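Local coordinates for protein Abbfa_003403 (Acinetobacter baumannii, PDB 4ZXH) that is a four-domain nonribosomal peptide synthetase that probably activates a building block, tethers it to phosphopantetheine, condenses it and releases the product through its thioesterase domain, at residues A475-Y478 / A479-L483; L648-M651 / N652-Q656; Y1080-L1083 / S1084-L1087. All blocks are in the same frame, centred on the assembly; numbering follows the deposited sequence.

Interaction 1 of 3, residues A475-Y478 / A479-L483; sequences ATDY and AQHDL
H481 reaches back to D477 because its CG lies opposite its own carbonyl carbon and beside the backbone N (chi1 -82°), which brings the edge of the imidazole back to the D477 carbonyl. D477 places its CG in the crowded position between N and C (chi1 67°), bringing the carboxylate to the same ring. The main anchor is nevertheless a backbone atom. D477 O lies at the ring edge, close to the ring plane, and accepts from H481 ND1 at 3.2 Å. On the opposite face of that carbonyl, the peptide N of Q480 donates to D477 O at 3.0 Å, leaving the oxygen gripped from above and below its plane. The carboxylate stands almost at a right angle to the imidazole, with D477 OD1 3.4 Å from H481 CE1. It could make a positive charge on the ring somewhat easier to hold. The Q480 bond, together with H481 N to Y478 O at 3.1 Å, gives the three-residue spacing of 3-10 geometry. Just upstream, T476 OG1 accepts from Y478 N at 3.1 Å to form an ST turn, and that hydroxyl also lies over one face of the tyrosine ring, toward its rim. Y478 then extends to D653 of helix 641-655, where its OH is hydrogen-bonded, while D482 caps the start of helix 483-494 through OD1 and the backbone N of A485.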
loop_
_atom_site.group_PDB
_atom_site.type_symbol
_atom_site.label_atom_id
_atom_site.label_comp_id
_atom_site.label_asym_id
_atom_site.label_seq_id
_atom_site.Cartn_x
_atom_site.Cartn_y
_atom_site.Cartn_z
ATOM N N ALA A 475 38.974 -3.601 -18.333
ATOM C CA ALA A 475 39.575 -3.197 -19.598
ATOM C C ALA A 475 40.373 -4.350 -20.215
ATOM O O ALA A 475 41.286 -4.890 -19.588
ATOM C CB ALA A 475 40.462 -1.975 -19.403
ATOM N N THR A 476 40.008 -4.735 -21.435
ATOM C CA THR A 476 40.655 -5.842 -22.136
ATOM C C THR A 476 40.793 -5.536 -23.628
ATOM O O THR A 476 40.214 -4.570 -24.128
ATOM C CB THR A 476 39.863 -7.162 -22.002
ATOM O OG1 THR A 476 38.760 -7.143 -22.916
ATOM C CG2 THR A 476 39.336 -7.372 -20.571
ATOM N N ASP A 477 41.542 -6.381 -24.334
ATOM C CA ASP A 477 41.690 -6.270 -25.786
ATOM C C ASP A 477 40.704 -7.161 -26.561
ATOM O O ASP A 477 40.956 -7.499 -27.714
ATOM C CB ASP A 477 43.127 -6.617 -26.205
ATOM C CG ASP A 477 43.481 -8.093 -25.975
ATOM O OD1 ASP A 477 42.795 -8.772 -25.172
ATOM O OD2 ASP A 477 44.459 -8.572 -26.604
ATOM N N TYR A 478 39.590 -7.528 -25.929
ATOM C CA TYR A 478 38.637 -8.464 -26.518
ATOM C C TYR A 478 38.110 -8.007 -27.875
ATOM O O TYR A 478 37.904 -8.816 -28.775
ATOM C CB TYR A 478 37.446 -8.689 -25.586
ATOM C CG TYR A 478 37.713 -9.503 -24.338
ATOM C CD1 TYR A 478 38.927 -10.155 -24.136
ATOM C CD2 TYR A 478 36.727 -9.632 -23.359
ATOM C CE1 TYR A 478 39.152 -10.910 -22.974
ATOM C CE2 TYR A 478 36.938 -10.385 -22.203
ATOM C CZ TYR A 478 38.148 -11.019 -22.014
ATOM O OH TYR A 478 38.344 -11.758 -20.864
ATOM N N ALA A 479 37.882 -6.709 -28.030
ATOM C CA ALA A 479 37.309 -6.202 -29.273
ATOM C C ALA A 479 38.278 -6.299 -30.457
ATOM O O ALA A 479 37.907 -5.996 -31.587
ATOM C CB ALA A 479 36.854 -4.769 -29.089
ATOM N N GLN A 480 39.511 -6.729 -30.205
ATOM C CA GLN A 480 40.511 -6.821 -31.268
ATOM C C GLN A 480 40.730 -8.265 -31.697
ATOM O O GLN A 480 41.484 -8.541 -32.634
ATOM C CB GLN A 480 41.831 -6.207 -30.823
ATOM C CG GLN A 480 41.719 -4.773 -30.394
ATOM C CD GLN A 480 43.070 -4.163 -30.142
ATOM O OE1 GLN A 480 44.000 -4.841 -29.699
ATOM N NE2 GLN A 480 43.203 -2.877 -30.446
ATOM N N HIS A 481 40.059 -9.179 -31.002
ATOM C CA HIS A 481 40.111 -10.598 -31.335
ATOM C C HIS A 481 39.367 -10.951 -32.615
ATOM O O HIS A 481 38.599 -10.152 -33.159
ATOM C CB HIS A 481 39.547 -11.423 -30.189
ATOM C CG HIS A 481 40.527 -11.681 -29.094
ATOM N ND1 HIS A 481 41.132 -10.666 -28.383
ATOM C CD2 HIS A 481 40.979 -12.838 -28.556
ATOM C CE1 HIS A 481 41.931 -11.187 -27.468
ATOM N NE2 HIS A 481 41.857 -12.503 -27.554
ATOM N N ASP A 482 39.589 -12.187 -33.052
ATOM C CA ASP A 482 39.127 -12.692 -34.336
ATOM C C ASP A 482 38.162 -13.857 -34.139
ATOM O O ASP A 482 38.578 -14.999 -33.964
ATOM C CB ASP A 482 40.326 -13.124 -35.178
ATOM C CG ASP A 482 39.943 -13.572 -36.558
ATOM O OD1 ASP A 482 38.740 -13.836 -36.779
ATOM O OD2 ASP A 482 40.852 -13.661 -37.430
ATOM N N LEU A 483 36.871 -13.559 -34.203
ATOM C CA LEU A 483 35.848 -14.570 -34.011
ATOM C C LEU A 483 35.969 -15.721 -35.004
ATOM O O LEU A 483 35.845 -16.880 -34.619
ATOM C CB LEU A 483 34.466 -13.937 -34.107
ATOM C CG LEU A 483 33.278 -14.888 -34.021
ATOM C CD1 LEU A 483 33.356 -15.723 -32.761
ATOM C CD2 LEU A 483 31.996 -14.084 -34.026
#

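Interaction 2 of 3, residues L648-M651 / N652-Q656; sequences LLSM and NDRLQ
R654 turns back along its helix to the carbonyl of S650, the residue four positions earlier, and this side-chain-to-main-chain bond is the distinctive polar contact here. The chain of R654 runs extended from CG to NE, and only then does the guanidinium swing round (chi4 71°), carrying NH1 to 3.1 Å from S650 O. The oxygen sits near the edge of the guanidinium, about 19° out of its plane, and the donor arrives from above the carbonyl plane. The bond is moderately bent. R654 N pairs only weakly, with M651 O three residues back, and not with S650 O, whose backbone bond from D653 N is itself weak; R654 NH1 gives S650 O a further donor.

Main-chain bonds account for most of the remaining polar contacts. N652 N donates to L648 O at 2.9 Å, and L655 N to M651 O at 3.0 Å, both in the four-residue spacing of an alpha-helix; D653 N adds a weak bond to L649 O.

Among the carbon atoms, the bent M651 chain makes an aliphatic approach, its CE coming within 4.3 Å of R654 CD. L655 CG passes 3.5 Å from the carbonyl oxygen M651 O. W760 of strand 756-763 touches both R654 and L655, whereas M651 and L648 meet L676 of helix 674-679. S650 OG is hydrogen-bonded to A790 N.

The segment makes up the last two turns of helix 641-655 and its exit. N652 O accepts from Q656 N at 2.6 Å, Q656 takes up positive phi, and N652 OD1 accepts from V657 N: a helix C-terminus on the adenylation domain.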
loop_
_atom_site.group_PDB
_atom_site.type_symbol
_atom_site.label_atom_id
_atom_site.label_comp_id
_atom_site.label_asym_id
_atom_site.label_seq_id
_atom_site.Cartn_x
_atom_site.Cartn_y
_atom_site.Cartn_z
ATOM N N LEU A 648 30.907 -11.780 -26.738
ATOM C CA LEU A 648 31.032 -13.226 -26.634
ATOM C C LEU A 648 32.117 -13.639 -25.660
ATOM O O LEU A 648 31.886 -14.503 -24.809
ATOM C CB LEU A 648 31.304 -13.834 -28.015
ATOM C CG LEU A 648 30.042 -13.823 -28.880
ATOM C CD1 LEU A 648 30.333 -14.186 -30.321
ATOM C CD2 LEU A 648 29.024 -14.767 -28.273
ATOM N N LEU A 649 33.290 -13.021 -25.773
ATOM C CA LEU A 649 34.398 -13.336 -24.868
ATOM C C LEU A 649 34.065 -12.971 -23.425
ATOM O O LEU A 649 34.398 -13.702 -22.493
ATOM C CB LEU A 649 35.677 -12.620 -25.300
ATOM C CG LEU A 649 36.352 -13.125 -26.576
ATOM C CD1 LEU A 649 37.628 -12.357 -26.819
ATOM C CD2 LEU A 649 36.627 -14.618 -26.471
ATOM N N SER A 650 33.404 -11.832 -23.252
ATOM C CA SER A 650 33.000 -11.360 -21.934
ATOM C C SER A 650 32.037 -12.363 -21.315
ATOM O O SER A 650 32.110 -12.682 -20.128
ATOM C CB SER A 650 32.339 -9.985 -22.037
ATOM O OG SER A 650 32.455 -9.241 -20.838
ATOM N N MET A 651 31.138 -12.870 -22.144
ATOM C CA MET A 651 30.144 -13.813 -21.679
ATOM C C MET A 651 30.810 -15.120 -21.296
ATOM O O MET A 651 30.409 -15.765 -20.319
ATOM C CB MET A 651 29.071 -14.027 -22.748
ATOM C CG MET A 651 27.949 -12.999 -22.644
ATOM S SD MET A 651 27.072 -13.031 -21.038
ATOM C CE MET A 651 27.088 -11.307 -20.695
ATOM N N ASN A 652 31.853 -15.493 -22.033
ATOM C CA ASN A 652 32.538 -16.734 -21.722
ATOM C C ASN A 652 33.202 -16.735 -20.352
ATOM O O ASN A 652 33.323 -17.794 -19.750
ATOM C CB ASN A 652 33.586 -17.067 -22.769
ATOM C CG ASN A 652 34.245 -18.402 -22.498
ATOM O OD1 ASN A 652 33.586 -19.444 -22.568
ATOM N ND2 ASN A 652 35.540 -18.383 -22.152
ATOM N N ASP A 653 33.639 -15.564 -19.875
ATOM C CA ASP A 653 34.249 -15.430 -18.536
ATOM C C ASP A 653 33.280 -15.918 -17.464
ATOM O O ASP A 653 33.676 -16.540 -16.478
ATOM C CB ASP A 653 34.633 -13.974 -18.234
ATOM C CG ASP A 653 35.854 -13.503 -19.012
ATOM O OD1 ASP A 653 36.677 -14.349 -19.427
ATOM O OD2 ASP A 653 35.984 -12.271 -19.199
ATOM N N ARG A 654 32.003 -15.626 -17.692
ATOM C CA ARG A 654 30.915 -15.988 -16.799
ATOM C C ARG A 654 30.391 -17.414 -17.001
ATOM O O ARG A 654 29.946 -18.056 -16.049
ATOM C CB ARG A 654 29.770 -14.985 -16.980
ATOM C CG ARG A 654 30.177 -13.567 -16.628
ATOM C CD ARG A 654 29.294 -12.524 -17.268
ATOM N NE ARG A 654 29.531 -11.218 -16.660
ATOM C CZ ARG A 654 30.632 -10.487 -16.823
ATOM N NH1 ARG A 654 31.630 -10.917 -17.581
ATOM N NH2 ARG A 654 30.737 -9.318 -16.212
ATOM N N LEU A 655 30.439 -17.902 -18.237
ATOM C CA LEU A 655 29.829 -19.186 -18.570
ATOM C C LEU A 655 30.828 -20.321 -18.660
ATOM O O LEU A 655 30.457 -21.479 -18.479
ATOM C CB LEU A 655 29.077 -19.088 -19.893
ATOM C CG LEU A 655 27.858 -18.177 -19.877
ATOM C CD1 LEU A 655 27.219 -18.193 -21.234
ATOM C CD2 LEU A 655 26.890 -18.636 -18.803
ATOM N N GLN A 656 32.080 -19.981 -18.958
ATOM C CA GLN A 656 33.162 -20.960 -19.072
ATOM C C GLN A 656 32.758 -22.121 -19.973
ATOM O O GLN A 656 32.724 -23.272 -19.535
ATOM C CB GLN A 656 33.567 -21.479 -17.688
ATOM C CG GLN A 656 34.240 -20.441 -16.791
ATOM C CD GLN A 656 35.620 -20.041 -17.289
ATOM O OE1 GLN A 656 35.760 -19.128 -18.104
ATOM N NE2 GLN A 656 36.649 -20.719 -16.791
#

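Interaction 3 of 3, residues Y1080-L1083 / S1084-L1087; sequences YMEL and SRHL
E1082 joins two cationic or polar groups of the next helical turn, one at each carboxylate oxygen. Its OE1 forms a salt bridge with R1085 NH1 at 2.9 Å, while OE2 accepts from H1086 NE2 at 2.6 Å. The two bonds differ in approach: the guanidinium comes from above the carboxylate plane, whereas the imidazole uses the anti side of OE2, with its own ring edge turned to the oxygen. Carboxylate and ring planes stand 47° apart. The glutamate reaches both because CG is anti to the backbone N (chi1 -178°) and the chain then bends at chi2, which curls the acid toward the following turn. R994 bonds to OE1 as well, and R1085 NH2 finds a second acid in E987, so the glutamate lies within a wider network of alternating charge that would favour its ionised form.

Backbone carbonyls come next. M1081 O receives S1084 OG at 2.9 Å, in the carbonyl plane and on a lone pair, while S1084 N donates to Y1080 O at 2.9 Å. R1085 N is bonded to E1082 O, and H1086 N to L1083 O at 3.2 Å.

The M1081 side chain crosses that of R1085 obliquely, its CB lying beside the guanidinium, 3.9 Å from R1085 NH2. The apolar contact is a separate one, with L1083 CG 4.2 Å from L1087 CD1.

The short helix 1081-1086 forms the crossover between strands 1067-1070 and 1093-1096 in the beta-alpha-beta unit of the thioesterase. Helix 1303-1316 packs against E1082, L1083 and L1087, helix 977-990 against M1081, while strand 1093-1096 meets S1084 and L1087 through L1093.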
loop_
_atom_site.group_PDB
_atom_site.type_symbol
_atom_site.label_atom_id
_atom_site.label_comp_id
_atom_site.label_asym_id
_atom_site.label_seq_id
_atom_site.Cartn_x
_atom_site.Cartn_y
_atom_site.Cartn_z
ATOM N N TYR A 1080 -38.042 -0.741 8.363
ATOM C CA TYR A 1080 -38.240 0.513 9.122
ATOM C C TYR A 1080 -37.111 1.510 8.893
ATOM O O TYR A 1080 -37.236 2.667 9.275
ATOM C CB TYR A 1080 -38.379 0.244 10.639
ATOM C CG TYR A 1080 -39.516 -0.682 10.935
ATOM C CD1 TYR A 1080 -40.813 -0.339 10.571
ATOM C CD2 TYR A 1080 -39.304 -1.926 11.520
ATOM C CE1 TYR A 1080 -41.866 -1.185 10.785
ATOM C CE2 TYR A 1080 -40.369 -2.786 11.751
ATOM C CZ TYR A 1080 -41.645 -2.406 11.370
ATOM O OH TYR A 1080 -42.717 -3.240 11.568
ATOM N N MET A 1081 -36.000 1.076 8.291
ATOM C CA MET A 1081 -34.901 2.003 8.051
ATOM C C MET A 1081 -35.347 3.183 7.190
ATOM O O MET A 1081 -35.215 4.328 7.598
ATOM C CB MET A 1081 -33.714 1.313 7.401
ATOM C CG MET A 1081 -33.205 0.129 8.174
ATOM S SD MET A 1081 -31.715 -0.593 7.417
ATOM C CE MET A 1081 -30.508 0.514 8.162
ATOM N N GLU A 1082 -35.899 2.916 6.018
ATOM C CA GLU A 1082 -36.247 4.020 5.135
ATOM C C GLU A 1082 -37.307 4.906 5.805
ATOM O O GLU A 1082 -37.204 6.135 5.751
ATOM C CB GLU A 1082 -36.714 3.512 3.768
ATOM C CG GLU A 1082 -37.049 4.603 2.765
ATOM C CD GLU A 1082 -35.843 5.516 2.371
ATOM O OE1 GLU A 1082 -34.683 5.051 2.261
ATOM O OE2 GLU A 1082 -36.062 6.727 2.174
ATOM N N LEU A 1083 -38.285 4.292 6.475
ATOM C CA LEU A 1083 -39.296 5.050 7.219
ATOM C C LEU A 1083 -38.670 5.992 8.247
ATOM O O LEU A 1083 -39.099 7.143 8.390
ATOM C CB LEU A 1083 -40.267 4.114 7.929
ATOM C CG LEU A 1083 -41.247 4.770 8.906
ATOM C CD1 LEU A 1083 -42.354 5.549 8.188
ATOM C CD2 LEU A 1083 -41.820 3.731 9.856
ATOM N N SER A 1084 -37.647 5.506 8.947
ATOM C CA SER A 1084 -37.004 6.272 10.001
ATOM C C SER A 1084 -36.317 7.528 9.437
ATOM O O SER A 1084 -36.181 8.529 10.141
ATOM C CB SER A 1084 -35.997 5.405 10.744
ATOM O OG SER A 1084 -34.705 5.514 10.159
ATOM N N ARG A 1085 -35.902 7.480 8.170
ATOM C CA ARG A 1085 -35.167 8.596 7.581
ATOM C C ARG A 1085 -36.074 9.803 7.370
ATOM O O ARG A 1085 -35.598 10.913 7.244
ATOM C CB ARG A 1085 -34.502 8.177 6.260
ATOM C CG ARG A 1085 -33.525 7.001 6.432
ATOM C CD ARG A 1085 -32.749 6.639 5.191
ATOM N NE ARG A 1085 -31.809 5.544 5.474
ATOM C CZ ARG A 1085 -31.940 4.281 5.046
ATOM N NH1 ARG A 1085 -32.973 3.917 4.301
ATOM N NH2 ARG A 1085 -31.034 3.369 5.366
ATOM N N HIS A 1086 -37.384 9.596 7.382
ATOM C CA HIS A 1086 -38.304 10.698 7.129
ATOM C C HIS A 1086 -39.167 11.058 8.315
ATOM O O HIS A 1086 -39.955 11.999 8.235
ATOM C CB HIS A 1086 -39.200 10.363 5.938
ATOM C CG HIS A 1086 -38.436 9.877 4.752
ATOM N ND1 HIS A 1086 -37.719 10.724 3.935
ATOM C CD2 HIS A 1086 -38.234 8.628 4.273
ATOM C CE1 HIS A 1086 -37.118 10.017 2.994
ATOM N NE2 HIS A 1086 -37.416 8.744 3.177
ATOM N N LEU A 1087 -39.046 10.305 9.409
ATOM C CA LEU A 1087 -39.727 10.689 10.634
ATOM C C LEU A 1087 -39.010 11.880 11.273
ATOM O O LEU A 1087 -37.806 12.094 11.083
ATOM C CB LEU A 1087 -39.831 9.516 11.608
ATOM C CG LEU A 1087 -40.992 8.544 11.318
ATOM C CD1 LEU A 1087 -40.971 7.304 12.217
ATOM C CD2 LEU A 1087 -42.345 9.217 11.411
#

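From the N terminus, interaction 1 comes first, making a short 3-10 turn within the loop between helices 428-447 and 483-494. Interaction 2 follows at the end of helix 641-655, and interaction 3 lies far downstream in a crossover helix of the thioesterase. All three are local, and they run in series, none nesting or crossing another. The first two are nevertheless neighbours in space, with centres about 12 Å apart: the side chains of Y478 and H481 rest on L649, so the loop packs on the helix. Interaction 3 stands apart, its nearest atoms about 65 Å from interaction 2, on the opposite side of the chain's centre.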